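Local atomic coordinates of uncharacterized protein (Leptotrichia buccalis, PDB entry 3T8K), a protein that is of unknown function but folds as a row of ankyrin-type helical hairpin repeats, and so may serve as a surface for binding other proteins. Residues 138-142 / 143-147; 55-58 / 59-63; 46-50 / 51-55. One frame throughout, in Å; residues are numbered along the deposited sequence.

Contact 1 of 3, residues 138-142 / 143-147; sequences LIFSQ and SGLQL
L145 reaches back against the C-terminal part of helix 129-140 with one methyl, and the apolar packing of this contact centres on it. Its CD1 sits 3.8 Å from CG2 of I139 and 3.7 Å from CD1 of F140, crossing both side chains at about a right angle. The same methyl packs on the backbone of I139 in van der Waals contact, L145 CD1 to I139 O 3.3 Å. CG of L145 lies anti to its carbonyl carbon, which directs the branched end at the helix. L147 adds a second, looser touch: its CD1 lies 4.3 Å from CE1 of F140, near the plane of the ring and at its edge, whereas L145 CD1 meets the same ring obliquely.

The chain folds back here in the loop after helix 129-140, in a protein of the ankyrin-type alpha-hairpin repeat fold. I139, F140, L145 and L147 are all buried, with M173 and Y176 of helix 167-180 packed on F140 and L147. G144 takes the turn at a positive phi (97°), where a CB would be jammed against the carbonyl O of S143.

Polar contacts secure the helix end. Q142 N bonds to I139 O at 3.1 Å, while the chain of Q142, bent at chi2 (-55°), curls its amide back along the helix. There NE2 donates to L138 O over 3.2 Å in a fairly straight bond (162° at the hydrogen), with the acceptor lying in the plane of the amide. The hydroxyl of Y176 bonds to both Q142 O and L145 N, bridging the two sides of the loop from helix 167-180.

Contact 2 of 3, residues 55-58 / 59-63; sequences YKIS and MFLIN
With chi1 of Y55 at -179° the ring swings clear of the backbone N, and the M59 chain bends at chi2 and chi3 to meet it, bringing CG of the selenomethionine over one face of the ring, with its selenium oblique to it. This is an i to i+4 Met-aromatic contact along helix 51-63, a helix of the ankyrin-type repeat array. CG of M59 makes the closer approach, a CH-pi contact 3.8 Å from the centroid of the Y55 ring and only 15° off its normal. The selenium lies farther along toward the hydroxyl end, 4.6 Å from that centroid.

Two residues further along, I57 and L61 lie side by side and point the same way, with I57 CG2 and L61 CD1 4.0 Å apart. Both pack on V45 of helix 41-45 and F22 of helix 19-28, while M59 leans on L96 and I99 of helix 90-102, so the helix is covered from two sides.

The backbone ladder is regular: M59 N donates to Y55 O, F60 N to K56 O and L61 N to I57 O. S58 O receives I62 N at 2.9 Å in a nearly straight bond (170° at the hydrogen), and CG1 of I62 presses against that same oxygen at 3.2 Å.

Contact 3 of 3, residues 46-50 / 51-55; sequences LRNNN and DEARY
This is a local helix-capping contact, where the loop after helix 41-45 turns into the first turn of helix 51-63. N50 is the N-cap. Its CG lies anti to the backbone N (chi1 -174°), bringing OD1 over the helix start to accept from A53 N at 3.0 Å. The bond is straight at the hydrogen (178°), though the donor stands well above the plane of the N50 carboxamide. CB of A53 rests 3.6 Å from N50 CG, and the backbone O of N50 takes R54 N at 2.7 Å.

Ahead of the cap, N48 OD1 accepts from N50 N at 2.9 Å, closing an Asx turn. The buried ND2 of N48 is held by A14 O and G17 O, fixing the carboxamide that makes this turn.

One water bridges loop and helix, donating to both N48 O and D51 OD1, at 2.8 and 2.7 Å. A second lies between L46 O and R54 NH1, at the edge of the guanidinium and in its plane, but its exact bonding is doubtful; R54 NH2 goes on to T93 of helix 90-102. An Asx turn running into an asparagine N-cap is the arrangement here, in the short link between helices 41-45 and 51-63 of an ankyrin-type repeat fold.

How the contacts relate
From the N terminus, contact 3 comes first: it closes the short loop after helix 41-45 and starts helix 51-63. Contact 2 follows directly on the same helix and shares Y55 with it. The two centres are 10 Å apart, and S58 OG of contact 2, hydrogen-bonded to R54 O, merely packs against L46 CD2 of contact 3 at 4.0 Å. Contact 1 comes much later, closing the turn after helix 129-140, in series with the others and nested in neither. Its centre is 25 Å from each of theirs, across the centre of the chain. Contacts 2 and 3 tie helix 51-63 to helices 41-45 and 90-102, whereas contact 1 joins helix 129-140 to helix 167-180.

Contact 1 of 3, residues 138-142 / 143-147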
# COMPACT_ATOMS: atom_id res chain seq x y z
N LEU A 138 -0.61 17.48 15.74
CA LEU A 138 -1.94 17.48 15.13
C LEU A 138 -2.74 16.31 15.68
O LEU A 138 -3.87 16.48 16.15
CB LEU A 138 -1.83 17.35 13.61
CG LEU A 138 -1.39 18.59 12.83
CD1 LEU A 138 -1.16 18.25 11.36
CD2 LEU A 138 -2.44 19.70 12.97
N ILE A 139 -2.15 15.13 15.63
CA ILE A 139 -2.84 13.93 16.07
C ILE A 139 -3.20 13.94 17.55
O ILE A 139 -4.35 13.70 17.92
CB ILE A 139 -2.04 12.66 15.71
CG1 ILE A 139 -1.89 12.57 14.18
CG2 ILE A 139 -2.72 11.43 16.26
CD1 ILE A 139 -1.02 11.41 13.73
N PHE A 140 -2.23 14.23 18.42
CA PHE A 140 -2.47 14.15 19.85
C PHE A 140 -3.28 15.32 20.42
O PHE A 140 -3.64 15.29 21.60
CB PHE A 140 -1.15 13.96 20.62
CG PHE A 140 -0.48 12.65 20.32
CD1 PHE A 140 -1.08 11.45 20.68
CD2 PHE A 140 0.73 12.60 19.65
CE1 PHE A 140 -0.48 10.24 20.40
CE2 PHE A 140 1.34 11.39 19.36
CZ PHE A 140 0.73 10.21 19.74
N SER A 141 -3.58 16.31 19.58
CA SER A 141 -4.46 17.42 19.97
C SER A 141 -5.94 17.04 19.82
O SER A 141 -6.83 17.81 20.20
CB SER A 141 -4.18 18.65 19.10
OG SER A 141 -2.90 19.18 19.39
N GLN A 142 -6.20 15.88 19.23
CA GLN A 142 -7.57 15.43 19.04
C GLN A 142 -8.01 14.53 20.20
O GLN A 142 -7.32 13.56 20.55
CB GLN A 142 -7.70 14.68 17.71
CG GLN A 142 -7.10 15.42 16.53
CD GLN A 142 -7.66 16.82 16.36
OE1 GLN A 142 -8.87 17.03 16.43
NE2 GLN A 142 -6.78 17.80 16.16
N SER A 143 -9.17 14.84 20.77
CA SER A 143 -9.78 14.02 21.80
C SER A 143 -10.29 12.73 21.20
O SER A 143 -10.76 12.71 20.07
CB SER A 143 -10.94 14.78 22.44
OG SER A 143 -11.64 13.98 23.38
N GLY A 144 -10.21 11.63 21.96
CA GLY A 144 -10.83 10.39 21.51
C GLY A 144 -9.94 9.37 20.80
O GLY A 144 -10.45 8.39 20.26
N LEU A 145 -8.63 9.58 20.80
CA LEU A 145 -7.74 8.57 20.21
C LEU A 145 -7.86 7.25 20.98
O LEU A 145 -7.90 7.24 22.21
CB LEU A 145 -6.29 9.05 20.18
CG LEU A 145 -6.03 10.34 19.40
CD1 LEU A 145 -4.57 10.77 19.52
CD2 LEU A 145 -6.44 10.18 17.95
N GLN A 146 -7.91 6.15 20.25
CA GLN A 146 -8.12 4.84 20.85
C GLN A 146 -6.79 4.12 20.99
O GLN A 146 -6.47 3.21 20.22
CB GLN A 146 -9.11 4.02 20.01
CG GLN A 146 -10.46 4.71 19.86
CD GLN A 146 -11.50 3.83 19.18
OE1 GLN A 146 -11.91 2.80 19.72
NE2 GLN A 146 -11.93 4.23 17.99
N LEU A 147 -6.01 4.55 21.97
CA LEU A 147 -4.63 4.09 22.12
C LEU A 147 -4.46 2.78 22.91
O LEU A 147 -3.39 2.18 22.88
CB LEU A 147 -3.76 5.18 22.75
CG LEU A 147 -3.72 6.58 22.12
CD1 LEU A 147 -2.70 7.45 22.85
CD2 LEU A 147 -3.41 6.52 20.63

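Contact 2 of 3, residues 55-58 / 59-63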
# COMPACT_ATOMS: atom_id res chain seq x y z
N TYR A 55 -0.23 15.31 -3.73
CA TYR A 55 -0.46 16.57 -3.04
C TYR A 55 -1.21 17.58 -3.92
O TYR A 55 -2.23 18.12 -3.50
CB TYR A 55 0.87 17.16 -2.54
CG TYR A 55 0.72 18.46 -1.79
CD1 TYR A 55 0.41 18.47 -0.44
CD2 TYR A 55 0.88 19.68 -2.44
CE1 TYR A 55 0.27 19.66 0.26
CE2 TYR A 55 0.74 20.88 -1.75
CZ TYR A 55 0.44 20.86 -0.41
OH TYR A 55 0.30 22.04 0.28
N LYS A 56 -0.71 17.82 -5.13
CA LYS A 56 -1.31 18.82 -6.02
C LYS A 56 -2.76 18.48 -6.35
O LYS A 56 -3.64 19.35 -6.32
CB LYS A 56 -0.49 18.97 -7.31
CG LYS A 56 0.82 19.71 -7.13
CD LYS A 56 1.63 19.72 -8.41
CE LYS A 56 2.92 20.50 -8.25
NZ LYS A 56 3.70 20.55 -9.52
N ILE A 57 -3.02 17.21 -6.68
CA ILE A 57 -4.38 16.78 -6.99
C ILE A 57 -5.27 16.86 -5.75
O ILE A 57 -6.45 17.21 -5.84
CB ILE A 57 -4.40 15.33 -7.54
CG1 ILE A 57 -3.56 15.24 -8.81
CG2 ILE A 57 -5.83 14.87 -7.78
CD1 ILE A 57 -3.34 13.82 -9.31
N SER A 58 -4.71 16.52 -4.59
CA SER A 58 -5.48 16.56 -3.36
C SER A 58 -5.92 17.98 -3.05
O SER A 58 -7.08 18.23 -2.74
CB SER A 58 -4.69 15.99 -2.18
OG SER A 58 -4.66 14.58 -2.21
N MSE A 59 -4.96 18.90 -3.12
CA MSE A 59 -5.24 20.31 -2.85
C MSE A 59 -6.24 20.89 -3.84
O MSE A 59 -7.10 21.70 -3.48
CB MSE A 59 -3.95 21.12 -2.86
CG MSE A 59 -2.98 20.70 -1.78
SE MSE A 59 -3.59 21.15 0.04
CE MSE A 59 -5.11 19.96 0.25
N PHE A 60 -6.11 20.49 -5.10
CA PHE A 60 -7.03 20.96 -6.13
C PHE A 60 -8.47 20.55 -5.78
O PHE A 60 -9.37 21.38 -5.78
CB PHE A 60 -6.62 20.42 -7.49
CG PHE A 60 -7.62 20.71 -8.59
CD1 PHE A 60 -7.52 21.86 -9.35
CD2 PHE A 60 -8.65 19.83 -8.85
CE1 PHE A 60 -8.43 22.13 -10.37
CE2 PHE A 60 -9.57 20.09 -9.87
CZ PHE A 60 -9.46 21.25 -10.62
N LEU A 61 -8.65 19.27 -5.48
CA LEU A 61 -9.98 18.73 -5.17
C LEU A 61 -10.54 19.28 -3.87
O LEU A 61 -11.71 19.63 -3.80
CB LEU A 61 -9.94 17.20 -5.09
CG LEU A 61 -9.80 16.53 -6.46
CD1 LEU A 61 -9.57 15.04 -6.31
CD2 LEU A 61 -11.03 16.81 -7.31
N ILE A 62 -9.72 19.32 -2.83
CA ILE A 62 -10.16 19.91 -1.58
C ILE A 62 -10.64 21.34 -1.78
O ILE A 62 -11.68 21.74 -1.25
CB ILE A 62 -9.07 19.85 -0.49
CG1 ILE A 62 -8.85 18.40 -0.08
CG2 ILE A 62 -9.48 20.68 0.72
CD1 ILE A 62 -7.68 18.20 0.85
N ASN A 63 -9.88 22.12 -2.54
CA ASN A 63 -10.26 23.51 -2.81
C ASN A 63 -11.54 23.63 -3.64
O ASN A 63 -12.23 24.65 -3.56
CB ASN A 63 -9.11 24.28 -3.47
CG ASN A 63 -7.93 24.50 -2.52
OD1 ASN A 63 -8.07 24.36 -1.30
ND2 ASN A 63 -6.77 24.85 -3.07

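Contact 3 of 3, residues 46-50 / 51-55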
# COMPACT_ATOMS: atom_id res chain seq x y z
N LEU A 46 -5.22 9.64 -2.75
CA LEU A 46 -4.24 9.40 -1.70
C LEU A 46 -3.41 8.16 -1.98
O LEU A 46 -2.35 7.95 -1.38
CB LEU A 46 -4.94 9.31 -0.34
CG LEU A 46 -5.50 10.67 0.08
CD1 LEU A 46 -6.49 10.51 1.23
CD2 LEU A 46 -4.37 11.64 0.43
N ARG A 47 -3.89 7.33 -2.91
CA ARG A 47 -3.19 6.10 -3.26
C ARG A 47 -2.20 6.30 -4.40
O ARG A 47 -1.46 5.37 -4.76
CB ARG A 47 -4.20 4.99 -3.56
CG ARG A 47 -4.95 4.55 -2.32
CD ARG A 47 -5.94 3.45 -2.59
NE ARG A 47 -7.14 3.97 -3.23
CZ ARG A 47 -8.23 3.25 -3.49
NH1 ARG A 47 -8.27 1.96 -3.16
NH2 ARG A 47 -9.28 3.81 -4.07
N ASN A 48 -2.16 7.51 -4.94
CA ASN A 48 -1.16 7.85 -5.95
C ASN A 48 0.26 7.76 -5.35
O ASN A 48 0.58 8.47 -4.38
CB ASN A 48 -1.43 9.25 -6.49
CG ASN A 48 -0.79 9.49 -7.84
OD1 ASN A 48 0.39 9.18 -8.06
ND2 ASN A 48 -1.56 10.07 -8.77
N ASN A 49 1.09 6.90 -5.93
CA ASN A 49 2.49 6.76 -5.51
C ASN A 49 3.39 7.96 -5.82
O ASN A 49 4.55 8.00 -5.39
CB ASN A 49 3.10 5.51 -6.15
CG ASN A 49 2.42 4.23 -5.69
OD1 ASN A 49 2.14 4.05 -4.51
ND2 ASN A 49 2.14 3.34 -6.64
N ASN A 50 2.87 8.91 -6.59
CA ASN A 50 3.59 10.12 -6.94
C ASN A 50 3.27 11.20 -5.90
O ASN A 50 2.15 11.69 -5.84
CB ASN A 50 3.17 10.58 -8.35
CG ASN A 50 3.98 11.77 -8.87
OD1 ASN A 50 4.28 12.70 -8.13
ND2 ASN A 50 4.30 11.74 -10.15
N ASP A 51 4.25 11.54 -5.06
CA ASP A 51 4.02 12.48 -3.95
C ASP A 51 3.54 13.83 -4.44
O ASP A 51 2.62 14.42 -3.87
CB ASP A 51 5.30 12.69 -3.13
CG ASP A 51 5.65 11.51 -2.24
OD1 ASP A 51 4.76 10.67 -1.98
OD2 ASP A 51 6.82 11.43 -1.80
N GLU A 52 4.19 14.35 -5.48
CA GLU A 52 3.84 15.65 -6.04
C GLU A 52 2.42 15.63 -6.61
O GLU A 52 1.62 16.53 -6.35
CB GLU A 52 4.84 16.05 -7.12
CG GLU A 52 4.57 17.41 -7.73
CD GLU A 52 5.44 17.70 -8.93
OE1 GLU A 52 6.24 16.82 -9.31
OE2 GLU A 52 5.32 18.81 -9.50
N ALA A 53 2.12 14.60 -7.40
CA ALA A 53 0.77 14.41 -7.91
C ALA A 53 -0.24 14.26 -6.76
O ALA A 53 -1.28 14.91 -6.76
CB ALA A 53 0.71 13.20 -8.84
N ARG A 54 0.08 13.41 -5.78
CA ARG A 54 -0.84 13.17 -4.67
C ARG A 54 -1.23 14.47 -3.98
O ARG A 54 -2.39 14.69 -3.64
CB ARG A 54 -0.20 12.23 -3.63
CG ARG A 54 -1.17 11.76 -2.56
CD ARG A 54 -0.45 11.20 -1.31
NE ARG A 54 0.34 12.23 -0.64
CZ ARG A 54 0.74 12.17 0.63
NH1 ARG A 54 0.44 11.13 1.39
NH2 ARG A 54 1.45 13.16 1.15
N TYR A 55 -0.23 15.31 -3.73
CA TYR A 55 -0.46 16.57 -3.04
C TYR A 55 -1.21 17.58 -3.92
O TYR A 55 -2.23 18.12 -3.50
CB TYR A 55 0.87 17.16 -2.54
CG TYR A 55 0.72 18.46 -1.79
CD1 TYR A 55 0.41 18.47 -0.44
CD2 TYR A 55 0.88 19.68 -2.44
CE1 TYR A 55 0.27 19.66 0.26
CE2 TYR A 55 0.74 20.88 -1.75
CZ TYR A 55 0.44 20.86 -0.41
OH TYR A 55 0.30 22.04 0.28
O HOH W 1 -0.86 9.05 0.76
O HOH W 2 2.33 9.65 -2.58